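Local coordinates for protein thermosome subunit (Methanococcoides burtonii, PDB 3AQ1) that probably couples ATP binding and hydrolysis to the folding of other proteins, as a group II chaperonin of the TCP-1 family, at residues R79-K84 and S389-A394; R133-E138 and E149-E154; G260-R265 and V301-V306. One frame throughout, in Å; residues are numbered along the deposited sequence.

Contact 1. Residues R79-K84 and S389-A394; sequences RHAAEK and SKFAEA
Helix 71-92 meets helix 383-394 where Ala81 and Ala82 lie against the ring of Phe391, a piece of helix-helix packing inside the largely helical equatorial domain of this group II chaperonin. The contact is small and buried, with one aromatic side chain bridging two backbones whose nearest CA atoms, those of Ala81 and Phe391, are 6.7 Å apart. Before the touching residues are reached, Arg79 points away from Phe391 and pairs its NH1 with OE2 of Glu461, a salt bridge that ties this helix to helix 449-467.

Ala81 then makes the main contact. Its methyl group sits over one face of the ring, with CB 3.6 Å from the ring centroid and 22° off the normal, a CH-pi contact displaced toward the root of the ring. The nearest ring atom is accordingly CG, 3.4 Å from Ala81 CB. CD1 and CD2 flank the methyl evenly, so it rides on the long axis of the phenyl group.

One residue further along, Ala82 approaches the same face at the outer end, its backbone N and its methyl both near CZ. The Ala82 methyl also touches Asn457 and Met460 of helix 449-467, while Phe391 reaches Leu57 of helix 45-65; four helices thus converge here. What sends the ring across is the first torsion of Phe391, with CG opposite the backbone N (chi1 -165°). With an alanine in place of Phe391, the Ala81 methyl would probably lose the face it rests on, and a gap would open between the two helices. At the far end of the ring, CZ lies 4.1 Å from Ala82 N and 4.4 Å from Ala82 CB.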
ATOM      1  N   ARG A  79      17.647 -23.197   5.793  1.00 60.24           N
ATOM      2  CA  ARG A  79      17.249 -22.634   4.507  1.00 66.74           C
ATOM      3  C   ARG A  79      16.226 -23.529   3.810  1.00 69.76           C
ATOM      4  O   ARG A  79      15.331 -23.049   3.113  1.00 74.41           O
ATOM      5  CB  ARG A  79      18.459 -22.407   3.606  1.00 67.75           C
ATOM      6  CG  ARG A  79      18.091 -21.831   2.246  1.00 71.26           C
ATOM      7  CD  ARG A  79      19.304 -21.705   1.356  1.00 64.00           C
ATOM      8  NE  ARG A  79      20.351 -20.911   1.984  1.00 59.63           N
ATOM      9  CZ  ARG A  79      20.349 -19.581   2.019  1.00 69.47           C
ATOM     10  NH1 ARG A  79      19.344 -18.901   1.467  1.00 62.74           N
ATOM     11  NH2 ARG A  79      21.348 -18.932   2.608  1.00 69.94           N
ATOM     12  N   HIS A  80      16.362 -24.832   4.011  1.00 61.93           N
ATOM     13  CA  HIS A  80      15.394 -25.782   3.496  1.00 70.47           C
ATOM     14  C   HIS A  80      14.097 -25.631   4.297  1.00 68.45           C
ATOM     15  O   HIS A  80      12.989 -25.701   3.752  1.00 62.73           O
ATOM     16  CB  HIS A  80      15.971 -27.202   3.579  1.00 80.13           C
ATOM     17  CG  HIS A  80      15.143 -28.242   2.895  1.00 98.27           C
ATOM     18  ND1 HIS A  80      15.215 -29.581   3.219  1.00106.89           N
ATOM     19  CD2 HIS A  80      14.218 -28.143   1.910  1.00108.35           C
ATOM     20  CE1 HIS A  80      14.373 -30.262   2.463  1.00111.64           C
ATOM     21  NE2 HIS A  80      13.754 -29.414   1.662  1.00113.52           N
ATOM     22  N   ALA A  81      14.241 -25.386   5.593  1.00 68.78           N
ATOM     23  CA  ALA A  81      13.086 -25.150   6.448  1.00 63.98           C
ATOM     24  C   ALA A  81      12.284 -23.962   5.947  1.00 56.24           C
ATOM     25  O   ALA A  81      11.089 -24.077   5.713  1.00 59.40           O
ATOM     26  CB  ALA A  81      13.516 -24.931   7.883  1.00 64.67           C
ATOM     27  N   ALA A  82      12.944 -22.822   5.777  1.00 51.52           N
ATOM     28  CA  ALA A  82      12.272 -21.607   5.325  1.00 54.34           C
ATOM     29  C   ALA A  82      11.519 -21.830   4.027  1.00 63.33           C
ATOM     30  O   ALA A  82      10.414 -21.328   3.843  1.00 67.69           O
ATOM     31  CB  ALA A  82      13.261 -20.486   5.153  1.00 52.02           C
ATOM     32  N   GLU A  83      12.127 -22.581   3.123  1.00 70.53           N
ATOM     33  CA  GLU A  83      11.515 -22.841   1.829  1.00 78.41           C
ATOM     34  C   GLU A  83      10.310 -23.775   1.971  1.00 74.77           C
ATOM     35  O   GLU A  83       9.291 -23.612   1.289  1.00 70.50           O
ATOM     36  CB  GLU A  83      12.561 -23.381   0.848  1.00 83.89           C
ATOM     37  CG  GLU A  83      13.607 -22.330   0.463  1.00 86.96           C
ATOM     38  CD  GLU A  83      14.886 -22.918  -0.115  1.00 87.99           C
ATOM     39  OE1 GLU A  83      15.058 -24.159  -0.059  1.00 87.94           O
ATOM     40  OE2 GLU A  83      15.723 -22.129  -0.615  1.00 83.72           O
ATOM     41  N   LYS A  84      10.425 -24.737   2.880  1.00 68.76           N
ATOM     42  CA  LYS A  84       9.308 -25.622   3.189  1.00 66.47           C
ATOM     43  C   LYS A  84       8.148 -24.892   3.881  1.00 70.55           C
ATOM     44  O   LYS A  84       7.015 -25.347   3.828  1.00 81.12           O
ATOM     45  CB  LYS A  84       9.783 -26.789   4.046  1.00 70.40           C
ATOM     46  CG  LYS A  84       8.774 -27.908   4.152  1.00 82.58           C
ATOM     47  CD  LYS A  84       8.367 -28.430   2.774  1.00 91.09           C
ATOM     48  CE  LYS A  84       7.323 -29.545   2.888  1.00 94.22           C
ATOM     49  NZ  LYS A  84       6.511 -29.705   1.648  1.00 96.22           N
ATOM     50  N   SER A 389      13.892 -29.734  12.456  1.00 74.67           N
ATOM     51  CA  SER A 389      13.078 -29.937  13.637  1.00 72.65           C
ATOM     52  C   SER A 389      13.202 -28.728  14.567  1.00 68.07           C
ATOM     53  O   SER A 389      12.208 -28.243  15.110  1.00 67.31           O
ATOM     54  CB  SER A 389      13.505 -31.226  14.348  1.00 68.49           C
ATOM     55  OG  SER A 389      12.619 -31.543  15.402  1.00 68.77           O
ATOM     56  N   LYS A 390      14.424 -28.238  14.744  1.00 63.10           N
ATOM     57  CA  LYS A 390      14.657 -27.103  15.627  1.00 61.96           C
ATOM     58  C   LYS A 390      14.068 -25.824  15.045  1.00 64.27           C
ATOM     59  O   LYS A 390      13.635 -24.944  15.786  1.00 61.59           O
ATOM     60  CB  LYS A 390      16.147 -26.937  15.930  1.00 66.36           C
ATOM     61  CG  LYS A 390      16.686 -27.918  16.977  1.00 76.87           C
ATOM     62  CD  LYS A 390      16.148 -27.597  18.371  1.00 83.33           C
ATOM     63  CE  LYS A 390      16.711 -28.532  19.441  1.00 84.25           C
ATOM     64  NZ  LYS A 390      16.373 -28.056  20.820  1.00 82.42           N
ATOM     65  N   PHE A 391      14.038 -25.725  13.719  1.00 65.82           N
ATOM     66  CA  PHE A 391      13.408 -24.582  13.071  1.00 58.95           C
ATOM     67  C   PHE A 391      11.935 -24.596  13.452  1.00 58.89           C
ATOM     68  O   PHE A 391      11.422 -23.641  14.043  1.00 58.27           O
ATOM     69  CB  PHE A 391      13.581 -24.648  11.551  1.00 49.58           C
ATOM     70  CG  PHE A 391      13.278 -23.349  10.830  1.00 38.42           C
ATOM     71  CD1 PHE A 391      11.985 -22.978  10.553  1.00 39.98           C
ATOM     72  CD2 PHE A 391      14.294 -22.530  10.392  1.00 40.77           C
ATOM     73  CE1 PHE A 391      11.711 -21.796   9.869  1.00 42.90           C
ATOM     74  CE2 PHE A 391      14.019 -21.349   9.711  1.00 44.26           C
ATOM     75  CZ  PHE A 391      12.730 -20.988   9.449  1.00 38.70           C
ATOM     76  N   ALA A 392      11.263 -25.699  13.136  1.00 55.98           N
ATOM     77  CA  ALA A 392       9.846 -25.840  13.448  1.00 59.37           C
ATOM     78  C   ALA A 392       9.542 -25.528  14.919  1.00 57.69           C
ATOM     79  O   ALA A 392       8.442 -25.110  15.252  1.00 62.10           O
ATOM     80  CB  ALA A 392       9.353 -27.228  13.068  1.00 58.50           C
ATOM     81  N   GLU A 393      10.524 -25.713  15.794  1.00 60.00           N
ATOM     82  CA  GLU A 393      10.346 -25.437  17.220  1.00 62.61           C
ATOM     83  C   GLU A 393      10.433 -23.951  17.519  1.00 62.46           C
ATOM     84  O   GLU A 393       9.777 -23.451  18.433  1.00 69.51           O
ATOM     85  CB  GLU A 393      11.419 -26.141  18.052  1.00 64.95           C
ATOM     86  CG  GLU A 393      11.308 -27.651  18.180  1.00 63.39           C
ATOM     87  CD  GLU A 393      12.205 -28.163  19.291  1.00 67.94           C
ATOM     88  OE1 GLU A 393      12.762 -27.307  20.017  1.00 72.43           O
ATOM     89  OE2 GLU A 393      12.353 -29.396  19.443  1.00 62.27           O
ATOM     90  N   ALA A 394      11.279 -23.258  16.769  1.00 56.04           N
ATOM     91  CA  ALA A 394      11.508 -21.843  16.994  1.00 46.31           C
ATOM     92  C   ALA A 394      10.249 -21.054  16.664  1.00 49.37           C
ATOM     93  O   ALA A 394       9.945 -20.040  17.308  1.00 42.43           O
ATOM     94  CB  ALA A 394      12.680 -21.363  16.162  1.00 43.43           C
TER

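Contact 2. Residues R133-E138 and E149-E154; sequences RSIVEE and ENIKIE
The carboxylate of Glu137 and the carboxamide of Asn150 stand almost perpendicular, their planes 80° apart, and their side chains cross at about a right angle. Between OE1 of Glu137 and ND2 of Asn150 the gap is 3.8 Å, and a water spans it. This water accepts from Asn150 ND2 at 2.7 Å and donates to Glu137 OE1 at 2.8 Å. Its second hydrogen goes to the backbone O of Ile135, so one molecule joins both side chains to the main chain and uses both of its protons.

Next to the water bridge the packing turns aliphatic. Ile135 reaches over the stem of Asn150, its CD1 lying 3.8 Å from Asn150 CB, while its CG2 branch comes up to the Asn150 backbone O. The segments belong to the intermediate domain of the chaperonin: helix 147-150 runs directly into strand 151-157, which pairs in parallel with strand 323-329, and Ile135 touches Val323 of that second strand as well.

Ile151, the first residue beyond the helix, meets Ile135 at about a right angle. With Ile135 CG1 set between the backbone N and the carbonyl carbon (chi1 64°), Ile135 CD1 reaches both CG1 and CD1 of Ile151, each 3.9 Å away. Ile151 also packs on Leu346 of helix 332-355.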
ATOM      1  N   ARG A 133     -10.512  -1.493  -6.044  1.00 55.74           N
ATOM      2  CA  ARG A 133     -11.065  -2.301  -7.136  1.00 48.89           C
ATOM      3  C   ARG A 133     -11.014  -1.613  -8.489  1.00 53.79           C
ATOM      4  O   ARG A 133     -11.102  -2.274  -9.517  1.00 65.42           O
ATOM      5  CB  ARG A 133     -12.508  -2.728  -6.848  1.00 37.92           C
ATOM      6  CG  ARG A 133     -12.608  -3.979  -6.012  1.00 49.83           C
ATOM      7  CD  ARG A 133     -14.032  -4.285  -5.658  1.00 63.49           C
ATOM      8  NE  ARG A 133     -14.831  -4.613  -6.831  1.00 78.34           N
ATOM      9  CZ  ARG A 133     -15.913  -5.382  -6.785  1.00 95.86           C
ATOM     10  NH1 ARG A 133     -16.309  -5.896  -5.622  1.00 99.98           N
ATOM     11  NH2 ARG A 133     -16.594  -5.643  -7.894  1.00 97.29           N
ATOM     12  N   SER A 134     -10.883  -0.293  -8.493  1.00 48.39           N
ATOM     13  CA  SER A 134     -11.024   0.454  -9.733  1.00 48.83           C
ATOM     14  C   SER A 134      -9.676   0.845 -10.334  1.00 52.12           C
ATOM     15  O   SER A 134      -9.619   1.427 -11.412  1.00 52.74           O
ATOM     16  CB  SER A 134     -11.939   1.668  -9.529  1.00 48.72           C
ATOM     17  OG  SER A 134     -11.227   2.887  -9.482  1.00 47.69           O
ATOM     18  N   ILE A 135      -8.594   0.512  -9.637  1.00 48.09           N
ATOM     19  CA  ILE A 135      -7.257   0.691 -10.183  1.00 43.34           C
ATOM     20  C   ILE A 135      -6.500  -0.635 -10.292  1.00 51.74           C
ATOM     21  O   ILE A 135      -5.283  -0.642 -10.497  1.00 52.05           O
ATOM     22  CB  ILE A 135      -6.414   1.659  -9.329  1.00 47.37           C
ATOM     23  CG1 ILE A 135      -6.175   1.072  -7.932  1.00 38.51           C
ATOM     24  CG2 ILE A 135      -7.086   3.011  -9.243  1.00 43.07           C
ATOM     25  CD1 ILE A 135      -4.911   1.535  -7.307  1.00 44.60           C
ATOM     26  N   VAL A 136      -7.211  -1.755 -10.140  1.00 52.87           N
ATOM     27  CA  VAL A 136      -6.606  -3.080 -10.308  1.00 54.19           C
ATOM     28  C   VAL A 136      -6.150  -3.344 -11.743  1.00 59.84           C
ATOM     29  O   VAL A 136      -6.955  -3.308 -12.673  1.00 64.98           O
ATOM     30  CB  VAL A 136      -7.572  -4.213  -9.908  1.00 56.03           C
ATOM     31  CG1 VAL A 136      -6.928  -5.573 -10.187  1.00 50.77           C
ATOM     32  CG2 VAL A 136      -7.959  -4.098  -8.446  1.00 62.25           C
ATOM     33  N   GLU A 137      -4.862  -3.620 -11.917  1.00 71.04           N
ATOM     34  CA  GLU A 137      -4.302  -3.883 -13.246  1.00 75.04           C
ATOM     35  C   GLU A 137      -4.063  -5.372 -13.452  1.00 74.93           C
ATOM     36  O   GLU A 137      -3.654  -6.076 -12.533  1.00 73.50           O
ATOM     37  CB  GLU A 137      -3.000  -3.095 -13.459  1.00 73.58           C
ATOM     38  CG  GLU A 137      -3.208  -1.587 -13.615  1.00 82.49           C
ATOM     39  CD  GLU A 137      -1.907  -0.783 -13.612  1.00 92.75           C
ATOM     40  OE1 GLU A 137      -1.161  -0.831 -12.606  1.00 87.38           O
ATOM     41  OE2 GLU A 137      -1.646  -0.074 -14.615  1.00 99.61           O
ATOM     42  N   GLU A 138      -4.335  -5.858 -14.656  1.00 88.36           N
ATOM     43  CA  GLU A 138      -4.069  -7.256 -14.970  1.00 96.92           C
ATOM     44  C   GLU A 138      -2.637  -7.396 -15.462  1.00 96.67           C
ATOM     45  O   GLU A 138      -2.068  -6.454 -16.009  1.00 94.01           O
ATOM     46  CB  GLU A 138      -5.039  -7.761 -16.033  1.00107.99           C
ATOM     47  CG  GLU A 138      -5.530  -9.173 -15.793  1.00116.47           C
ATOM     48  CD  GLU A 138      -7.008  -9.214 -15.457  1.00123.52           C
ATOM     49  OE1 GLU A 138      -7.516  -8.225 -14.884  1.00120.62           O
ATOM     50  OE2 GLU A 138      -7.660 -10.235 -15.767  1.00129.05           O
ATOM     51  N   GLU A 149       0.627   5.720  -6.942  1.00 57.96           N
ATOM     52  CA  GLU A 149       0.526   6.532  -8.157  1.00 66.02           C
ATOM     53  C   GLU A 149      -0.898   6.638  -8.721  1.00 60.33           C
ATOM     54  O   GLU A 149      -1.277   7.652  -9.306  1.00 61.12           O
ATOM     55  CB  GLU A 149       1.434   5.958  -9.251  1.00 80.06           C
ATOM     56  CG  GLU A 149       2.922   5.943  -8.923  1.00 89.46           C
ATOM     57  CD  GLU A 149       3.765   5.355 -10.048  1.00 94.57           C
ATOM     58  OE1 GLU A 149       3.231   5.129 -11.155  1.00 89.18           O
ATOM     59  OE2 GLU A 149       4.967   5.117  -9.825  1.00103.20           O
ATOM     60  N   ASN A 150      -1.672   5.575  -8.565  1.00 53.21           N
ATOM     61  CA  ASN A 150      -3.012   5.527  -9.121  1.00 46.83           C
ATOM     62  C   ASN A 150      -4.128   6.046  -8.213  1.00 59.32           C
ATOM     63  O   ASN A 150      -5.256   6.209  -8.661  1.00 64.18           O
ATOM     64  CB  ASN A 150      -3.328   4.108  -9.586  1.00 52.86           C
ATOM     65  CG  ASN A 150      -2.694   3.786 -10.926  1.00 55.62           C
ATOM     66  OD1 ASN A 150      -2.468   4.678 -11.740  1.00 46.35           O
ATOM     67  ND2 ASN A 150      -2.412   2.511 -11.161  1.00 59.30           N
ATOM     68  N   ILE A 151      -3.838   6.298  -6.939  1.00 56.38           N
ATOM     69  CA  ILE A 151      -4.833   6.945  -6.094  1.00 43.51           C
ATOM     70  C   ILE A 151      -4.320   8.211  -5.422  1.00 44.82           C
ATOM     71  O   ILE A 151      -3.296   8.211  -4.769  1.00 60.83           O
ATOM     72  CB  ILE A 151      -5.445   5.978  -5.079  1.00 41.83           C
ATOM     73  CG1 ILE A 151      -6.177   4.865  -5.829  1.00 43.11           C
ATOM     74  CG2 ILE A 151      -6.397   6.714  -4.145  1.00 26.53           C
ATOM     75  CD1 ILE A 151      -6.889   3.881  -4.954  1.00 43.27           C
ATOM     76  N   LYS A 152      -5.038   9.302  -5.622  1.00 40.16           N
ATOM     77  CA  LYS A 152      -4.750  10.532  -4.912  1.00 46.44           C
ATOM     78  C   LYS A 152      -5.922  10.852  -3.987  1.00 48.43           C
ATOM     79  O   LYS A 152      -7.082  10.790  -4.392  1.00 49.07           O
ATOM     80  CB  LYS A 152      -4.523  11.696  -5.880  1.00 45.75           C
ATOM     81  CG  LYS A 152      -4.535  13.034  -5.162  1.00 49.47           C
ATOM     82  CD  LYS A 152      -4.462  14.221  -6.092  1.00 54.65           C
ATOM     83  CE  LYS A 152      -4.720  15.489  -5.305  1.00 40.90           C
ATOM     84  NZ  LYS A 152      -4.111  16.673  -5.952  1.00 47.40           N
ATOM     85  N   ILE A 153      -5.623  11.182  -2.739  1.00 36.99           N
ATOM     86  CA  ILE A 153      -6.673  11.586  -1.827  1.00 35.95           C
ATOM     87  C   ILE A 153      -6.625  13.084  -1.667  1.00 40.32           C
ATOM     88  O   ILE A 153      -5.588  13.652  -1.374  1.00 61.40           O
ATOM     89  CB  ILE A 153      -6.555  10.905  -0.454  1.00 37.94           C
ATOM     90  CG1 ILE A 153      -6.396   9.392  -0.631  1.00 38.11           C
ATOM     91  CG2 ILE A 153      -7.783  11.180   0.339  1.00 31.95           C
ATOM     92  CD1 ILE A 153      -6.574   8.582   0.647  1.00 30.68           C
ATOM     93  N   GLU A 154      -7.754  13.723  -1.916  1.00 46.22           N
ATOM     94  CA  GLU A 154      -7.883  15.167  -1.790  1.00 46.55           C
ATOM     95  C   GLU A 154      -9.009  15.372  -0.790  1.00 55.79           C
ATOM     96  O   GLU A 154     -10.157  14.987  -1.040  1.00 55.32           O
ATOM     97  CB  GLU A 154      -8.231  15.809  -3.139  1.00 38.27           C
ATOM     98  CG  GLU A 154      -8.441  17.310  -3.082  1.00 57.66           C
ATOM     99  CD  GLU A 154      -7.129  18.052  -2.957  1.00 58.47           C
ATOM    100  OE1 GLU A 154      -6.111  17.484  -3.408  1.00 52.08           O
ATOM    101  OE2 GLU A 154      -7.113  19.180  -2.402  1.00 56.76           O
TER
HETATM  102  O   HOH W   1      -2.620  -0.082 -10.364  1.00 51.21           O

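Contact 3. Residues G260-R265 and V301-V306; sequences GIYAVR and VEEKEV
Tyr262 carries most of this contact, reaching across to Val301 and Glu303 with a ring that each of them meets differently. Val301 comes over one face: its CG1 methyl lies 4.0 Å from the ring centroid and only 4° off the normal, a nearly centred CH-pi contact. The ring atom nearest Val301 CG1 is Tyr262 CE1, at 4.1 Å, as expected for a methyl poised above the middle. Glu303 meets the rim instead, its backbone N lying near the ring plane, 4.0 Å from Tyr262 CE2.

The residues sit in the apical domain, on two strands of one curled mixed sheet that do not pair with each other. Between strands 262-264 and 300-305 come 241-244 and 184-193, and the axes of the short strands 262-264 and 301-305 come within 9.2 Å and are inclined at 65°. Tyr262 bridges that separation because CG lies opposite its backbone N (chi1 -171°), and on the way its side chain touches Val185 of strand 184-193.

At the phenolic end, Tyr262 OH comes 3.4 Å from Glu303 CB, beside the start of an extended side chain that crosses Tyr262 at about a right angle. The polar groups find their main partners beyond this pair: Tyr262 OH hydrogen-bonds Thr312 OG1 on strand 310-317, and Glu303 OE2 forms a salt bridge with Arg176 NH2. OE1 of Glu303 is 4.2 Å from Tyr262 OH, too far for a hydrogen bond.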
ATOM      1  N   GLY A 260      -5.895  31.605 -25.797  1.00 41.72           N
ATOM      2  CA  GLY A 260      -6.905  30.612 -25.453  1.00 33.11           C
ATOM      3  C   GLY A 260      -6.410  29.483 -24.553  1.00 45.31           C
ATOM      4  O   GLY A 260      -6.992  28.389 -24.503  1.00 40.28           O
ATOM      5  N   ILE A 261      -5.340  29.759 -23.818  1.00 47.82           N
ATOM      6  CA  ILE A 261      -4.689  28.744 -22.991  1.00 49.42           C
ATOM      7  C   ILE A 261      -5.073  28.726 -21.496  1.00 44.22           C
ATOM      8  O   ILE A 261      -4.987  29.727 -20.786  1.00 49.73           O
ATOM      9  CB  ILE A 261      -3.152  28.786 -23.172  1.00 47.23           C
ATOM     10  CG1 ILE A 261      -2.798  28.555 -24.642  1.00 38.45           C
ATOM     11  CG2 ILE A 261      -2.494  27.723 -22.334  1.00 39.29           C
ATOM     12  CD1 ILE A 261      -1.313  28.475 -24.898  1.00 38.58           C
ATOM     13  N   TYR A 262      -5.512  27.556 -21.047  1.00 41.63           N
ATOM     14  CA  TYR A 262      -5.822  27.300 -19.646  1.00 41.64           C
ATOM     15  C   TYR A 262      -4.507  27.093 -18.877  1.00 46.95           C
ATOM     16  O   TYR A 262      -3.843  26.052 -19.038  1.00 41.25           O
ATOM     17  CB  TYR A 262      -6.684  26.036 -19.550  1.00 31.30           C
ATOM     18  CG  TYR A 262      -7.279  25.736 -18.183  1.00 45.51           C
ATOM     19  CD1 TYR A 262      -6.470  25.429 -17.084  1.00 45.27           C
ATOM     20  CD2 TYR A 262      -8.656  25.716 -18.003  1.00 43.87           C
ATOM     21  CE1 TYR A 262      -7.027  25.135 -15.846  1.00 38.34           C
ATOM     22  CE2 TYR A 262      -9.213  25.427 -16.778  1.00 45.38           C
ATOM     23  CZ  TYR A 262      -8.400  25.144 -15.705  1.00 43.27           C
ATOM     24  OH  TYR A 262      -8.990  24.862 -14.501  1.00 40.11           O
ATOM     25  N   ALA A 263      -4.118  28.078 -18.065  1.00 35.00           N
ATOM     26  CA  ALA A 263      -2.881  27.953 -17.295  1.00 39.70           C
ATOM     27  C   ALA A 263      -3.105  28.063 -15.793  1.00 39.08           C
ATOM     28  O   ALA A 263      -3.925  28.844 -15.331  1.00 46.85           O
ATOM     29  CB  ALA A 263      -1.827  28.961 -17.759  1.00 36.57           C
ATOM     30  N   VAL A 264      -2.378  27.264 -15.027  1.00 31.43           N
ATOM     31  CA  VAL A 264      -2.399  27.422 -13.584  1.00 37.85           C
ATOM     32  C   VAL A 264      -0.978  27.654 -13.098  1.00 34.95           C
ATOM     33  O   VAL A 264      -0.050  27.059 -13.609  1.00 35.11           O
ATOM     34  CB  VAL A 264      -3.063  26.220 -12.859  1.00 40.13           C
ATOM     35  CG1 VAL A 264      -4.183  25.617 -13.705  1.00 32.21           C
ATOM     36  CG2 VAL A 264      -2.066  25.178 -12.596  1.00 48.36           C
ATOM     37  N   ARG A 265      -0.815  28.538 -12.119  1.00 39.72           N
ATOM     38  CA  ARG A 265       0.496  28.831 -11.554  1.00 44.20           C
ATOM     39  C   ARG A 265       0.664  28.142 -10.203  1.00 48.76           C
ATOM     40  O   ARG A 265      -0.306  27.664  -9.627  1.00 49.91           O
ATOM     41  CB  ARG A 265       0.671  30.335 -11.383  1.00 46.89           C
ATOM     42  CG  ARG A 265      -0.109  30.909 -10.222  1.00 46.44           C
ATOM     43  CD  ARG A 265      -0.294  32.429 -10.322  1.00 62.24           C
ATOM     44  NE  ARG A 265      -1.020  32.933  -9.165  1.00 72.84           N
ATOM     45  CZ  ARG A 265      -0.434  33.460  -8.097  1.00 87.09           C
ATOM     46  NH1 ARG A 265       0.886  33.583  -8.050  1.00 79.65           N
ATOM     47  NH2 ARG A 265      -1.167  33.874  -7.076  1.00105.24           N
ATOM     48  N   VAL A 301      -9.984  19.075 -19.493  1.00 35.98           N
ATOM     49  CA  VAL A 301      -9.501  19.855 -18.382  1.00 36.22           C
ATOM     50  C   VAL A 301     -10.488  20.984 -18.146  1.00 44.38           C
ATOM     51  O   VAL A 301     -10.757  21.755 -19.055  1.00 49.25           O
ATOM     52  CB  VAL A 301      -8.121  20.425 -18.665  1.00 29.41           C
ATOM     53  CG1 VAL A 301      -7.788  21.517 -17.646  1.00 25.47           C
ATOM     54  CG2 VAL A 301      -7.094  19.304 -18.639  1.00 28.30           C
ATOM     55  N   GLU A 302     -11.055  21.060 -16.943  1.00 46.05           N
ATOM     56  CA  GLU A 302     -11.996  22.137 -16.620  1.00 48.02           C
ATOM     57  C   GLU A 302     -11.966  22.546 -15.161  1.00 43.90           C
ATOM     58  O   GLU A 302     -11.578  21.773 -14.294  1.00 39.53           O
ATOM     59  CB  GLU A 302     -13.425  21.770 -17.004  1.00 46.75           C
ATOM     60  CG  GLU A 302     -14.032  20.684 -16.183  1.00 46.86           C
ATOM     61  CD  GLU A 302     -15.531  20.571 -16.394  1.00 65.97           C
ATOM     62  OE1 GLU A 302     -16.165  21.592 -16.743  1.00 58.66           O
ATOM     63  OE2 GLU A 302     -16.077  19.465 -16.184  1.00 80.27           O
ATOM     64  N   GLU A 303     -12.357  23.788 -14.918  1.00 48.19           N
ATOM     65  CA  GLU A 303     -12.488  24.333 -13.576  1.00 48.07           C
ATOM     66  C   GLU A 303     -13.930  24.143 -13.132  1.00 48.78           C
ATOM     67  O   GLU A 303     -14.847  24.705 -13.735  1.00 55.95           O
ATOM     68  CB  GLU A 303     -12.142  25.821 -13.598  1.00 43.59           C
ATOM     69  CG  GLU A 303     -11.948  26.462 -12.245  1.00 41.29           C
ATOM     70  CD  GLU A 303     -11.636  27.952 -12.371  1.00 58.63           C
ATOM     71  OE1 GLU A 303     -10.458  28.275 -12.635  1.00 68.49           O
ATOM     72  OE2 GLU A 303     -12.558  28.794 -12.217  1.00 51.77           O
ATOM     73  N   LYS A 304     -14.135  23.326 -12.102  1.00 51.11           N
ATOM     74  CA  LYS A 304     -15.462  23.131 -11.521  1.00 53.45           C
ATOM     75  C   LYS A 304     -15.574  23.939 -10.248  1.00 65.32           C
ATOM     76  O   LYS A 304     -14.579  24.144  -9.543  1.00 59.85           O
ATOM     77  CB  LYS A 304     -15.741  21.659 -11.201  1.00 47.97           C
ATOM     78  CG  LYS A 304     -16.044  20.777 -12.401  1.00 53.16           C
ATOM     79  CD  LYS A 304     -16.730  19.475 -11.972  1.00 71.78           C
ATOM     80  CE  LYS A 304     -17.659  18.944 -13.072  1.00 88.21           C
ATOM     81  NZ  LYS A 304     -18.619  17.913 -12.565  1.00 93.29           N
ATOM     82  N   GLU A 305     -16.787  24.396  -9.953  1.00 80.33           N
ATOM     83  CA  GLU A 305     -17.062  24.997  -8.652  1.00 91.08           C
ATOM     84  C   GLU A 305     -17.593  23.960  -7.635  1.00 89.91           C
ATOM     85  O   GLU A 305     -18.692  23.426  -7.789  1.00 81.74           O
ATOM     86  CB  GLU A 305     -18.014  26.187  -8.805  1.00 92.35           C
ATOM     87  CG  GLU A 305     -17.875  27.229  -7.707  1.00103.12           C
ATOM     88  CD  GLU A 305     -18.067  28.647  -8.212  1.00110.74           C
ATOM     89  OE1 GLU A 305     -18.277  28.819  -9.432  1.00114.04           O
ATOM     90  OE2 GLU A 305     -18.000  29.589  -7.391  1.00112.50           O
ATOM     91  N   VAL A 306     -16.776  23.642  -6.632  1.00102.46           N
ATOM     92  CA  VAL A 306     -17.218  22.885  -5.456  1.00126.01           C
ATOM     93  C   VAL A 306     -16.774  23.696  -4.245  1.00140.60           C
ATOM     94  O   VAL A 306     -15.578  23.866  -4.017  1.00147.59           O
ATOM     95  CB  VAL A 306     -16.629  21.455  -5.399  1.00127.51           C
ATOM     96  CG1 VAL A 306     -16.939  20.787  -4.038  1.00132.10           C
ATOM     97  CG2 VAL A 306     -17.163  20.619  -6.554  1.00121.89           C
TER

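In the fold
The three contacts follow the long axis of an open, single-chain chaperonin subunit, one in each domain. Contact 1 joins early and late helices of the equatorial domain, and the 304 residues it encloses include both other contacts. Contact 2, in the intermediate domain, closes before contact 3 opens in the apical domain. Contacts 1 and 3 lie on opposite sides of the chain's centre, their own centres about 60 Å apart; contact 2 is about 38 Å from the first and about 24 Å from the third, centre to centre. No two touch, and they share no helix or strand. The chain therefore travels outward and returns, so that helices from early and late in the chain pack together in the equatorial domain.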